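Local coordinates for protein response regulator FixJ (PDB 5XSO) that induces, once activated by FixL, expression of nifA, needed to activate classical nif and fix genes, and of fixK, needed for FixN activation, at residues P88-T93 against D120-M125; G15-I20 against S128-A133; G96-A101 against F112-F117. One frame throughout, in Å; residues are numbered along the deposited sequence. Where two conformers were deposited one is given.

Contact 1. Residues P88-T93 against D120-M125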
ATOM      1  N   PRO A  88      -2.562  -1.433  -6.779  1.00 24.35           N
ATOM      2  CA  PRO A  88      -3.951  -0.964  -6.841  1.00 23.00           C
ATOM      3  C   PRO A  88      -4.889  -2.126  -7.165  1.00 21.89           C
ATOM      4  O   PRO A  88      -4.529  -3.070  -7.894  1.00 21.59           O
ATOM      5  CB  PRO A  88      -3.932   0.068  -7.985  1.00 22.15           C
ATOM      6  CG  PRO A  88      -2.807  -0.386  -8.895  1.00 22.26           C
ATOM      7  CD  PRO A  88      -1.774  -1.045  -7.970  1.00 24.01           C
ATOM      8  N   ILE A  89      -6.111  -2.049  -6.640  1.00 21.26           N
ATOM      9  CA  ILE A  89      -7.098  -3.100  -6.868  1.00 20.28           C
ATOM     10  C   ILE A  89      -8.376  -2.524  -7.497  1.00 18.91           C
ATOM     11  O   ILE A  89      -8.976  -1.579  -6.959  1.00 19.22           O
ATOM     12  CB  ILE A  89      -7.442  -3.844  -5.564  1.00 21.54           C
ATOM     13  CG1 ILE A  89      -6.167  -4.430  -4.936  1.00 33.04           C
ATOM     14  CG2 ILE A  89      -8.484  -4.944  -5.892  1.00 20.68           C
ATOM     15  CD1 ILE A  89      -6.305  -4.732  -3.427  1.00 33.71           C
ATOM     16  N   LEU A  90      -8.810  -3.122  -8.612  1.00 17.67           N
ATOM     17  CA  LEU A  90     -10.110  -2.836  -9.211  1.00 16.65           C
ATOM     18  C   LEU A  90     -11.039  -4.038  -9.008  1.00 16.47           C
ATOM     19  O   LEU A  90     -10.608  -5.197  -9.135  1.00 16.63           O
ATOM     20  CB  LEU A  90      -9.972  -2.578 -10.731  1.00 15.74           C
ATOM     21  CG  LEU A  90      -8.900  -1.557 -11.106  1.00 16.14           C
ATOM     22  CD1 LEU A  90      -8.849  -1.427 -12.640  1.00 15.50           C
ATOM     23  CD2 LEU A  90      -9.274  -0.175 -10.443  1.00 16.78           C
ATOM     24  N   ILE A  91     -12.307  -3.765  -8.714  1.00 16.36           N
ATOM     25  CA  ILE A  91     -13.293  -4.785  -8.377  1.00 16.52           C
ATOM     26  C   ILE A  91     -14.322  -4.857  -9.491  1.00 15.65           C
ATOM     27  O   ILE A  91     -14.916  -3.828  -9.849  1.00 15.99           O
ATOM     28  CB  ILE A  91     -13.984  -4.460  -7.035  1.00 17.56           C
ATOM     29  CG1 ILE A  91     -12.951  -4.393  -5.894  1.00 18.84           C
ATOM     30  CG2 ILE A  91     -15.120  -5.438  -6.781  1.00 17.87           C
ATOM     31  CD1 ILE A  91     -12.278  -5.699  -5.635  1.00 19.67           C
ATOM     32  N   MET A  92     -14.528  -6.067 -10.053  1.00 15.45           N
ATOM     33  CA  MET A  92     -15.569  -6.351 -11.035  1.00 15.25           C
ATOM     34  C   MET A  92     -16.788  -6.912 -10.306  1.00 15.99           C
ATOM     35  O   MET A  92     -16.644  -7.738  -9.410  1.00 16.50           O
ATOM     36  CB  MET A  92     -15.109  -7.369 -12.098  1.00 14.86           C
ATOM     37  CG  MET A  92     -13.836  -6.957 -12.757  1.00 14.35           C
ATOM     38  SD  MET A  92     -13.450  -8.242 -13.986  1.00 16.28           S
ATOM     39  CE  MET A  92     -12.741  -9.446 -12.877  1.00 18.61           C
ATOM     40  N   THR A  93     -17.984  -6.469 -10.683  1.00 16.54           N
ATOM     41  CA  THR A  93     -19.152  -6.845  -9.882  1.00 17.49           C
ATOM     42  C   THR A  93     -20.408  -6.835 -10.745  1.00 18.06           C
ATOM     43  O   THR A  93     -20.563  -5.990 -11.644  1.00 17.99           O
ATOM     44  CB  THR A  93     -19.350  -5.892  -8.660  1.00 18.95           C
ATOM     45  OG1 THR A  93     -20.512  -6.304  -7.909  1.00 19.37           O
ATOM     46  CG2 THR A  93     -19.562  -4.416  -9.100  1.00 18.43           C
ATOM     47  N   ASP A 120     -12.542  -0.962 -23.185  1.00 26.70           N
ATOM     48  CA  ASP A 120     -11.760   0.265 -23.049  1.00 33.10           C
ATOM     49  C   ASP A 120     -12.004   0.956 -21.727  1.00 29.42           C
ATOM     50  O   ASP A 120     -11.141   1.728 -21.267  1.00 26.51           O
ATOM     51  CB  ASP A 120     -12.077   1.241 -24.179  1.00 38.67           C
ATOM     52  CG  ASP A 120     -11.446   0.858 -25.502  1.00 43.60           C
ATOM     53  OD1 ASP A 120     -10.658  -0.149 -25.632  1.00 31.11           O
ATOM     54  OD2 ASP A 120     -11.787   1.577 -26.464  1.00 44.37           O
ATOM     55  N   ARG A 121     -13.183   0.753 -21.120  1.00 27.71           N
ATOM     56  CA  ARG A 121     -13.407   1.306 -19.795  1.00 28.98           C
ATOM     57  C   ARG A 121     -12.471   0.661 -18.777  1.00 17.27           C
ATOM     58  O   ARG A 121     -11.932   1.354 -17.894  1.00 18.88           O
ATOM     59  CB  ARG A 121     -14.868   1.111 -19.385  1.00 26.43           C
ATOM     60  CG  ARG A 121     -15.187   1.640 -18.007  1.00 25.43           C
ATOM     61  CD  ARG A 121     -15.756   2.980 -18.063  1.00 39.08           C
ATOM     62  NE  ARG A 121     -16.567   3.257 -16.877  1.00 54.21           N
ATOM     63  CZ  ARG A 121     -16.112   3.877 -15.791  1.00 60.27           C
ATOM     64  NH1 ARG A 121     -14.845   4.272 -15.745  1.00 54.93           N
ATOM     65  NH2 ARG A 121     -16.920   4.101 -14.752  1.00 60.54           N
ATOM     66  N   LEU A 122     -12.273  -0.659 -18.876  1.00 17.42           N
ATOM     67  CA  LEU A 122     -11.322  -1.325 -17.981  1.00 15.66           C
ATOM     68  C   LEU A 122      -9.908  -0.818 -18.234  1.00 18.85           C
ATOM     69  O   LEU A 122      -9.183  -0.487 -17.294  1.00 15.92           O
ATOM     70  CB  LEU A 122     -11.356  -2.841 -18.179  1.00 16.22           C
ATOM     71  CG  LEU A 122     -10.402  -3.651 -17.296  1.00 15.96           C
ATOM     72  CD1 LEU A 122     -10.534  -3.273 -15.782  1.00 14.28           C
ATOM     73  CD2 LEU A 122     -10.646  -5.157 -17.588  1.00 14.34           C
ATOM     74  N   THR A 123      -9.484  -0.759 -19.506  1.00 18.25           N
ATOM     75  CA  THR A 123      -8.067  -0.466 -19.714  1.00 18.68           C
ATOM     76  C   THR A 123      -7.756   0.983 -19.333  1.00 20.17           C
ATOM     77  O   THR A 123      -6.712   1.253 -18.725  1.00 21.99           O
ATOM     78  CB  THR A 123      -7.627  -0.792 -21.151  1.00 22.13           C
ATOM     79  OG1 THR A 123      -8.499  -0.161 -22.076  1.00 24.52           O
ATOM     80  CG2 THR A 123      -7.611  -2.324 -21.421  1.00 20.30           C
ATOM     81  N   ALA A 124      -8.688   1.914 -19.572  1.00 19.26           N
ATOM     82  CA  ALA A 124      -8.507   3.280 -19.080  1.00 24.81           C
ATOM     83  C   ALA A 124      -8.450   3.333 -17.558  1.00 23.06           C
ATOM     84  O   ALA A 124      -7.719   4.146 -16.975  1.00 21.21           O
ATOM     85  CB  ALA A 124      -9.644   4.181 -19.565  1.00 28.49           C
ATOM     86  N   MET A 125      -9.275   2.533 -16.887  1.00 18.76           N
ATOM     87  CA  MET A 125      -9.247   2.543 -15.434  1.00 17.56           C
ATOM     88  C   MET A 125      -7.937   1.978 -14.924  1.00 16.95           C
ATOM     89  O   MET A 125      -7.404   2.450 -13.911  1.00 19.02           O
ATOM     90  CB  MET A 125     -10.442   1.748 -14.897  1.00 17.54           C
ATOM     91  CG  MET A 125     -10.594   1.701 -13.379  1.00 17.72           C
ATOM     92  SD  MET A 125     -12.124   0.764 -12.994  1.00 25.55           S
ATOM     93  CE  MET A 125     -13.367   1.924 -13.508  1.00 23.94           C
TER

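Contact 2. Residues G15-I20 against S128-A133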
ATOM      1  N   GLY A  15       2.209  -2.392 -18.277  1.00 26.59           N
ATOM      2  CA  GLY A  15       1.840  -2.679 -16.901  1.00 31.77           C
ATOM      3  C   GLY A  15       1.435  -4.138 -16.813  1.00 33.49           C
ATOM      4  O   GLY A  15       1.022  -4.763 -17.798  1.00 28.91           O
ATOM      5  N   HIS A  16       1.578  -4.707 -15.621  1.00 22.92           N
ATOM      6  CA  HIS A  16       1.196  -6.090 -15.373  1.00 22.77           C
ATOM      7  C   HIS A  16      -0.127  -6.142 -14.619  1.00 21.48           C
ATOM      8  O   HIS A  16      -0.363  -5.337 -13.717  1.00 21.42           O
ATOM      9  CB  HIS A  16       2.243  -6.862 -14.577  1.00 24.68           C
ATOM     10  CG  HIS A  16       2.150  -8.333 -14.804  1.00 30.34           C
ATOM     11  ND1 HIS A  16       2.660  -8.938 -15.935  1.00 29.80           N
ATOM     12  CD2 HIS A  16       1.514  -9.305 -14.107  1.00 28.35           C
ATOM     13  CE1 HIS A  16       2.385 -10.233 -15.899  1.00 32.12           C
ATOM     14  NE2 HIS A  16       1.689 -10.481 -14.801  1.00 27.15           N
ATOM     15  N   ILE A  17      -0.994  -7.082 -14.999  1.00 20.67           N
ATOM     16  CA  ILE A  17      -2.338  -7.200 -14.412  1.00 19.56           C
ATOM     17  C   ILE A  17      -2.459  -8.558 -13.741  1.00 20.33           C
ATOM     18  O   ILE A  17      -2.120  -9.583 -14.345  1.00 21.78           O
ATOM     19  CB  ILE A  17      -3.456  -7.041 -15.466  1.00 18.14           C
ATOM     20  CG1 ILE A  17      -3.216  -5.844 -16.417  1.00 17.85           C
ATOM     21  CG2 ILE A  17      -4.881  -6.942 -14.761  1.00 17.16           C
ATOM     22  CD1 ILE A  17      -3.059  -4.532 -15.650  1.00 18.31           C
ATOM     23  N   TYR A  18      -2.964  -8.585 -12.512  1.00 20.52           N
ATOM     24  CA  TYR A  18      -3.219  -9.840 -11.818  1.00 21.49           C
ATOM     25  C   TYR A  18      -4.731 -10.032 -11.828  1.00 20.25           C
ATOM     26  O   TYR A  18      -5.452  -9.328 -11.107  1.00 19.71           O
ATOM     27  CB  TYR A  18      -2.652  -9.817 -10.399  1.00 23.13           C
ATOM     28  CG  TYR A  18      -1.146  -9.710 -10.386  1.00 24.72           C
ATOM     29  CD1 TYR A  18      -0.362 -10.725 -10.938  1.00 25.95           C
ATOM     30  CD2 TYR A  18      -0.513  -8.573  -9.899  1.00 25.17           C
ATOM     31  CE1 TYR A  18       1.021 -10.634 -10.956  1.00 27.63           C
ATOM     32  CE2 TYR A  18       0.909  -8.461  -9.907  1.00 26.90           C
ATOM     33  CZ  TYR A  18       1.653  -9.493 -10.450  1.00 28.08           C
ATOM     34  OH  TYR A  18       3.031  -9.414 -10.513  1.00 29.96           O
ATOM     35  N   VAL A  19      -5.209 -10.983 -12.627  1.00 20.06           N
ATOM     36  CA  VAL A  19      -6.651 -11.246 -12.753  1.00 19.14           C
ATOM     37  C   VAL A  19      -7.053 -12.334 -11.766  1.00 20.41           C
ATOM     38  O   VAL A  19      -6.457 -13.422 -11.754  1.00 21.89           O
ATOM     39  CB  VAL A  19      -7.004 -11.675 -14.185  1.00 21.09           C
ATOM     40  CG1 VAL A  19      -8.486 -12.113 -14.290  1.00 18.06           C
ATOM     41  CG2 VAL A  19      -6.724 -10.516 -15.180  1.00 17.53           C
ATOM     42  N   ILE A  20      -8.110 -12.076 -10.993  1.00 20.06           N
ATOM     43  CA  ILE A  20      -8.608 -13.038 -10.014  1.00 21.46           C
ATOM     44  C   ILE A  20     -10.074 -13.262 -10.316  1.00 20.70           C
ATOM     45  O   ILE A  20     -10.902 -12.358 -10.102  1.00 19.66           O
ATOM     46  CB  ILE A  20      -8.428 -12.568  -8.566  1.00 25.95           C
ATOM     47  CG1 ILE A  20      -6.958 -12.227  -8.284  1.00 25.51           C
ATOM     48  CG2 ILE A  20      -8.952 -13.650  -7.645  1.00 24.20           C
ATOM     49  CD1 ILE A  20      -6.748 -11.581  -6.883  1.00 24.45           C
ATOM     50  N   SER A 128      -5.075   4.551 -15.238  1.00 25.45           N
ATOM     51  CA  SER A 128      -5.132   5.560 -14.196  1.00 29.73           C
ATOM     52  C   SER A 128      -4.664   4.998 -12.862  1.00 31.90           C
ATOM     53  O   SER A 128      -3.889   5.642 -12.153  1.00 29.15           O
ATOM     54  CB  SER A 128      -6.552   6.108 -14.098  1.00 29.56           C
ATOM     55  OG  SER A 128      -6.754   6.864 -12.921  1.00 32.62           O
ATOM     56  N   ALA A 129      -5.090   3.775 -12.533  1.00 24.37           N
ATOM     57  CA  ALA A 129      -4.711   3.119 -11.274  1.00 21.33           C
ATOM     58  C   ALA A 129      -3.211   2.911 -11.177  1.00 21.85           C
ATOM     59  O   ALA A 129      -2.602   3.110 -10.119  1.00 23.18           O
ATOM     60  CB  ALA A 129      -5.411   1.761 -11.196  1.00 22.58           C
ATOM     61  N   ILE A 130      -2.612   2.419 -12.257  1.00 21.51           N
ATOM     62  CA  ILE A 130      -1.181   2.169 -12.252  1.00 30.04           C
ATOM     63  C   ILE A 130      -0.433   3.480 -12.111  1.00 39.87           C
ATOM     64  O   ILE A 130       0.518   3.595 -11.325  1.00 30.73           O
ATOM     65  CB  ILE A 130      -0.762   1.427 -13.525  1.00 25.40           C
ATOM     66  CG1 ILE A 130      -1.183  -0.041 -13.455  1.00 21.14           C
ATOM     67  CG2 ILE A 130       0.755   1.467 -13.669  1.00 30.05           C
ATOM     68  CD1 ILE A 130      -0.939  -0.839 -14.740  1.00 24.06           C
ATOM     69  N   ARG A 131      -0.871   4.494 -12.855  1.00 39.32           N
ATOM     70  CA  ARG A 131      -0.203   5.789 -12.815  0.50 46.05           C
ATOM     71  C   ARG A 131      -0.210   6.373 -11.404  1.00 43.12           C
ATOM     72  O   ARG A 131       0.803   6.917 -10.944  1.00 48.11           O
ATOM     73  CB  ARG A 131      -0.870   6.732 -13.819  0.50 47.07           C
ATOM     74  CG  ARG A 131      -0.296   8.141 -13.873  0.50 52.96           C
ATOM     75  CD  ARG A 131      -0.986   8.980 -14.959  0.50 53.77           C
ATOM     76  NE  ARG A 131      -1.061   8.288 -16.245  0.50 47.89           N
ATOM     77  CZ  ARG A 131      -2.195   7.973 -16.869  0.50 50.93           C
ATOM     78  NH1 ARG A 131      -2.158   7.343 -18.039  0.50 45.53           N
ATOM     79  NH2 ARG A 131      -3.368   8.288 -16.328  0.50 53.39           N
ATOM     80  N   GLN A 132      -1.338   6.255 -10.687  1.00 34.58           N
ATOM     81  CA  GLN A 132      -1.430   6.817  -9.342  1.00 38.20           C
ATOM     82  C   GLN A 132      -0.683   5.975  -8.307  1.00 39.04           C
ATOM     83  O   GLN A 132      -0.156   6.523  -7.334  1.00 36.73           O
ATOM     84  CB  GLN A 132      -2.893   6.974  -8.913  1.00 40.75           C
ATOM     85  CG  GLN A 132      -3.820   7.545  -9.974  1.00 54.84           C
ATOM     86  CD  GLN A 132      -4.131   9.020  -9.811  1.00 70.11           C
ATOM     87  OE1 GLN A 132      -3.242   9.864  -9.939  1.00 77.77           O
ATOM     88  NE2 GLN A 132      -5.407   9.342  -9.563  1.00 70.42           N
ATOM     89  N   ALA A 133      -0.674   4.644  -8.458  1.00 28.75           N
ATOM     90  CA  ALA A 133      -0.052   3.754  -7.475  1.00 34.37           C
ATOM     91  C   ALA A 133       1.449   3.561  -7.689  1.00 36.20           C
ATOM     92  O   ALA A 133       2.161   3.201  -6.737  1.00 33.11           O
ATOM     93  CB  ALA A 133      -0.738   2.377  -7.504  1.00 30.91           C
TER

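Contact 3. Residues G96-A101 against F112-F117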
ATOM      1  N   GLY A  96     -25.996  -6.519  -8.396  1.00 23.88           N
ATOM      2  CA  GLY A  96     -26.460  -6.891  -7.061  1.00 26.29           C
ATOM      3  C   GLY A  96     -25.391  -6.795  -5.997  1.00 27.59           C
ATOM      4  O   GLY A  96     -25.712  -6.648  -4.811  1.00 25.97           O
ATOM      5  N   ASP A  97     -24.124  -6.828  -6.391  1.00 23.23           N
ATOM      6  CA  ASP A  97     -23.036  -6.827  -5.425  1.00 23.01           C
ATOM      7  C   ASP A  97     -22.322  -5.500  -5.352  1.00 22.61           C
ATOM      8  O   ASP A  97     -21.260  -5.412  -4.744  1.00 22.41           O
ATOM      9  CB  ASP A  97     -22.051  -7.940  -5.783  1.00 21.93           C
ATOM     10  CG  ASP A  97     -22.655  -9.299  -5.597  1.00 24.41           C
ATOM     11  OD1 ASP A  97     -23.358  -9.486  -4.545  1.00 24.82           O
ATOM     12  OD2 ASP A  97     -22.358 -10.172  -6.430  1.00 30.10           O
ATOM     13  N   VAL A  98     -22.863  -4.473  -6.017  1.00 22.68           N
ATOM     14  CA  VAL A  98     -22.273  -3.140  -5.951  1.00 22.62           C
ATOM     15  C   VAL A  98     -22.030  -2.721  -4.493  1.00 23.85           C
ATOM     16  O   VAL A  98     -20.990  -2.115  -4.182  1.00 23.71           O
ATOM     17  CB  VAL A  98     -23.157  -2.163  -6.749  1.00 23.02           C
ATOM     18  CG1 VAL A  98     -22.865  -0.750  -6.446  1.00 23.58           C
ATOM     19  CG2 VAL A  98     -22.831  -2.437  -8.254  1.00 21.74           C
ATOM     20  N   PRO A  99     -22.940  -3.011  -3.567  1.00 25.32           N
ATOM     21  CA  PRO A  99     -22.665  -2.602  -2.173  1.00 26.80           C
ATOM     22  C   PRO A  99     -21.453  -3.285  -1.573  1.00 26.56           C
ATOM     23  O   PRO A  99     -20.784  -2.691  -0.721  1.00 27.52           O
ATOM     24  CB  PRO A  99     -23.947  -2.982  -1.428  1.00 28.52           C
ATOM     25  CG  PRO A  99     -25.066  -2.921  -2.528  1.00 28.16           C
ATOM     26  CD  PRO A  99     -24.322  -3.515  -3.735  1.00 26.10           C
ATOM     27  N   LEU A 100     -21.186  -4.532  -1.951  1.00 25.61           N
ATOM     28  CA  LEU A 100     -19.958  -5.193  -1.507  1.00 25.39           C
ATOM     29  C   LEU A 100     -18.737  -4.518  -2.116  1.00 24.19           C
ATOM     30  O   LEU A 100     -17.732  -4.265  -1.428  1.00 24.85           O
ATOM     31  CB  LEU A 100     -20.037  -6.660  -1.899  1.00 27.88           C
ATOM     32  CG  LEU A 100     -18.974  -7.649  -1.427  1.00 47.84           C
ATOM     33  CD1 LEU A 100     -18.696  -7.475   0.051  1.00 58.90           C
ATOM     34  CD2 LEU A 100     -19.515  -9.039  -1.722  1.00 52.60           C
ATOM     35  N   ALA A 101     -18.811  -4.209  -3.421  1.00 22.70           N
ATOM     36  CA  ALA A 101     -17.787  -3.392  -4.048  1.00 21.81           C
ATOM     37  C   ALA A 101     -17.580  -2.082  -3.308  1.00 23.06           C
ATOM     38  O   ALA A 101     -16.443  -1.591  -3.205  1.00 23.04           O
ATOM     39  CB  ALA A 101     -18.170  -3.111  -5.504  1.00 20.60           C
ATOM     40  N   PHE A 112     -14.399   0.333  -9.175  1.00 18.11           N
ATOM     41  CA  PHE A 112     -15.143  -0.878  -9.475  1.00 17.51           C
ATOM     42  C   PHE A 112     -15.723  -0.754 -10.871  1.00 17.14           C
ATOM     43  O   PHE A 112     -15.852   0.357 -11.423  1.00 17.71           O
ATOM     44  CB  PHE A 112     -16.254  -1.131  -8.429  1.00 18.38           C
ATOM     45  CG  PHE A 112     -17.420  -0.190  -8.586  1.00 19.23           C
ATOM     46  CD1 PHE A 112     -18.543  -0.570  -9.292  1.00 19.19           C
ATOM     47  CD2 PHE A 112     -17.362   1.102  -8.057  1.00 20.25           C
ATOM     48  CE1 PHE A 112     -19.618   0.320  -9.449  1.00 21.89           C
ATOM     49  CE2 PHE A 112     -18.441   1.996  -8.230  1.00 21.17           C
ATOM     50  CZ  PHE A 112     -19.552   1.625  -8.928  1.00 21.12           C
ATOM     51  N   LEU A 113     -16.137  -1.889 -11.429  1.00 16.59           N
ATOM     52  CA  LEU A 113     -16.817  -1.914 -12.716  1.00 16.58           C
ATOM     53  C   LEU A 113     -18.049  -2.782 -12.613  1.00 16.90           C
ATOM     54  O   LEU A 113     -17.945  -3.945 -12.199  1.00 16.56           O
ATOM     55  CB  LEU A 113     -15.874  -2.499 -13.830  1.00 15.81           C
ATOM     56  CG  LEU A 113     -14.992  -1.485 -14.539  1.00 34.94           C
ATOM     57  CD1 LEU A 113     -14.054  -2.120 -15.583  1.00 27.29           C
ATOM     58  CD2 LEU A 113     -15.902  -0.477 -15.231  1.00 38.09           C
ATOM     59  N   GLU A 114     -19.200  -2.245 -12.991  1.00 17.70           N
ATOM     60  CA  GLU A 114     -20.404  -3.059 -13.057  1.00 18.21           C
ATOM     61  C   GLU A 114     -20.422  -3.818 -14.368  1.00 17.98           C
ATOM     62  O   GLU A 114     -20.360  -3.196 -15.435  1.00 18.18           O
ATOM     63  CB  GLU A 114     -21.678  -2.198 -12.929  1.00 19.41           C
ATOM     64  CG  GLU A 114     -22.910  -3.088 -12.943  1.00 20.11           C
ATOM     65  CD  GLU A 114     -24.243  -2.290 -12.861  1.00 21.50           C
ATOM     66  OE1 GLU A 114     -25.134  -2.515 -13.671  1.00 22.22           O
ATOM     67  OE2 GLU A 114     -24.363  -1.486 -11.915  1.00 22.02           O
ATOM     68  N   LYS A 115     -20.525  -5.161 -14.297  1.00 17.81           N
ATOM     69  CA  LYS A 115     -20.610  -5.978 -15.507  1.00 17.92           C
ATOM     70  C   LYS A 115     -22.001  -5.879 -16.129  1.00 19.39           C
ATOM     71  O   LYS A 115     -22.996  -5.698 -15.422  1.00 19.83           O
ATOM     72  CB  LYS A 115     -20.309  -7.437 -15.183  1.00 17.71           C
ATOM     73  CG  LYS A 115     -18.867  -7.667 -14.564  1.00 17.87           C
ATOM     74  CD  LYS A 115     -18.802  -8.958 -13.760  1.00 24.93           C
ATOM     75  CE  LYS A 115     -18.999 -10.133 -14.692  1.00 38.68           C
ATOM     76  NZ  LYS A 115     -18.809 -11.429 -13.987  1.00 46.05           N
ATOM     77  N   PRO A 116     -22.111  -6.024 -17.451  1.00 19.56           N
ATOM     78  CA  PRO A 116     -20.998  -6.135 -18.416  1.00 19.03           C
ATOM     79  C   PRO A 116     -20.366  -4.760 -18.619  1.00 18.76           C
ATOM     80  O   PRO A 116     -21.081  -3.753 -18.577  1.00 19.45           O
ATOM     81  CB  PRO A 116     -21.686  -6.619 -19.686  1.00 23.03           C
ATOM     82  CG  PRO A 116     -23.090  -5.969 -19.602  1.00 24.35           C
ATOM     83  CD  PRO A 116     -23.430  -6.072 -18.098  1.00 20.94           C
ATOM     84  N   PHE A 117     -19.061  -4.706 -18.866  1.00 17.98           N
ATOM     85  CA  PHE A 117     -18.392  -3.433 -19.099  1.00 24.05           C
ATOM     86  C   PHE A 117     -17.630  -3.508 -20.424  1.00 18.13           C
ATOM     87  O   PHE A 117     -17.264  -4.591 -20.907  1.00 19.12           O
ATOM     88  CB  PHE A 117     -17.471  -3.062 -17.860  1.00 18.09           C
ATOM     89  CG  PHE A 117     -16.445  -4.114 -17.525  1.00 17.36           C
ATOM     90  CD1 PHE A 117     -15.299  -4.274 -18.317  1.00 15.82           C
ATOM     91  CD2 PHE A 117     -16.659  -4.969 -16.458  1.00 16.09           C
ATOM     92  CE1 PHE A 117     -14.356  -5.241 -18.015  1.00 19.42           C
ATOM     93  CE2 PHE A 117     -15.727  -5.957 -16.123  1.00 15.20           C
ATOM     94  CZ  PHE A 117     -14.575  -6.096 -16.912  1.00 14.93           C
TER

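Contact 1. Residues P88-T93 against D120-M125
The two methyls of Leu-90 straddle the middle of the Met-125 chain, which runs past them in the opposite direction. Met-125 CG lies 3.7 Å from Leu-90 CD1 and equally far from Leu-90 CD2, so the methylene rests between the two branches rather than on one of them. The sulfur follows close behind, Met-125 SD coming to 3.9 Å from Leu-90 CD2. Both side chains start toward the opposing segment. That of Met-125 leaves with CG anti to the backbone N (chi1 -178°) and stays extended as far as SD; the bend at chi3, -72°, then carries the terminal methyl off Leu-90 and onto strand 111-114, where Met-125 touches Leu-113. One turn earlier on the helix, Leu-122 reaches the same leucine by a single branch, its CD1 methyl standing 4.0 Å from Leu-90 CD1.

Leu-90, Leu-122 and Met-125 are all buried, and the contact is purely apolar. Without both branches, an alanine here in place of Leu-90 would probably leave a gap beside Met-125 CG and the Leu-122 methyl without its mate on strand 89-93. Around the trio the same layer continues: Leu-30 of helix 24-36 touches Leu-122, and Met-92 further along the strand also packs on that helix. Ile-91 points to the other side of the sheet. Such a seam between an inner parallel strand, next to the edge strand, and the final helix of the receiver domain is typical of the doubly wound alpha/beta fold of CheY-like proteins.

Contact 2. Residues G15-I20 against S128-A133
Gly-15 meets helix 119-138 with its bare backbone: its CA is 4.0 Å from the CD1 methyl of Ile-130, and these two residues have the closest CA atoms of the two segments, 7.4 Å apart. The side chain of Ile-130 starts toward the strand. With CG1 anti to its carbonyl carbon (chi1 -75°) and the chain extended beyond, its last methyl is projected as far as the glycine. A beta carbon at position 15 would aim toward the helix and collide with that methyl. The backbone angles, with phi at 139°, call for glycine in their own right, since a side chain would also press on the preceding carbonyl oxygen.

His-16 turns away from the helix, and its ring receives Tyr-18 CD1 at its edge, in plane. Ile-17 brings the chain back toward the helical layer; its CD1 approaches Ile-130 CD1 at 4.4 Å, methyl to methyl. This is a light touch, for Ile-17 also packs against Phe-39, Leu-34 of helix 24-36, and Cys-61 and Val-63 of strand 61-65. Further along, Val-19 again faces helix 24-36, and Ile-20 leads into Asp-21, a probable magnesium ligand.

Ile-130 thus covers the N-terminal end of the strand on the face shared with helix 24-36, well away from the metal end. The pairing is that of a receiver domain's first strand, an inner member of the five-stranded parallel sheet: helix 24-36 and helix 119-138, the first and final helices of the domain, pack on one face, and the acidic metal site follows at the strand's C-terminal end.

Contact 3. Residues G96-A101 against F112-F117
Apolar contacts carry most of this junction. The Ala-101 methyl points at strand 111-114 and lies against the stem of Phe-112, the two CB atoms being 4.0 Å apart. A turn back on the helix, Val-98 CG2 approaches CE1 of the Phe-112 ring at 4.4 Å. Both methyls meet the ring obliquely. With chi1 at 74°, the ring sits between the backbone N and the carbonyl carbon of Phe-112, which swings it along the strand toward Val-98.

The segments belong to the beta-alpha-beta crossover made by strand 89-93, helix 98-106 and strand 111-114. Ala-101 also touches Ile-91, and Val-98 and Phe-112 touch Thr-93, so the helix rests on both strands that it connects.

Polar groups contribute at the margin. Glu-114 extends fully, CG anti to the backbone N, and crosses the Val-98 side chain at a slant, leaving its OE2 4.1 Å from Val-98 CG2, a van der Waals approach only. Asp-97 holds the N-cap position but makes no capping bond with its side chain; its OD1 forms a salt bridge instead with NH1 of Arg-67, itself a probable magnesium-binding residue. Beyond the strand, the peptide between Lys-115 and Pro-116 is cis, a familiar feature of receiver domains.

From the N terminus, the chain enters the sheet through strand 16-20, and contact 2 closes the longest loop when residues 128-133 of helix 119-138 return to it more than a hundred residues later. Contact 1, between 88-93 and 120-125, is nested inside that loop, and contact 3, between 96-101 and 112-117, inside contact 1. None of them cross. Contacts 1 and 2 bind successive parts of helix 119-138 to one face of the parallel sheet, and they meet where Pro-88 packs against Ala-129 and Ala-133. Contact 3 secures helix 98-106 to edge strand 111-114, which joins contact 1 through backbone pairing with strand 89-93.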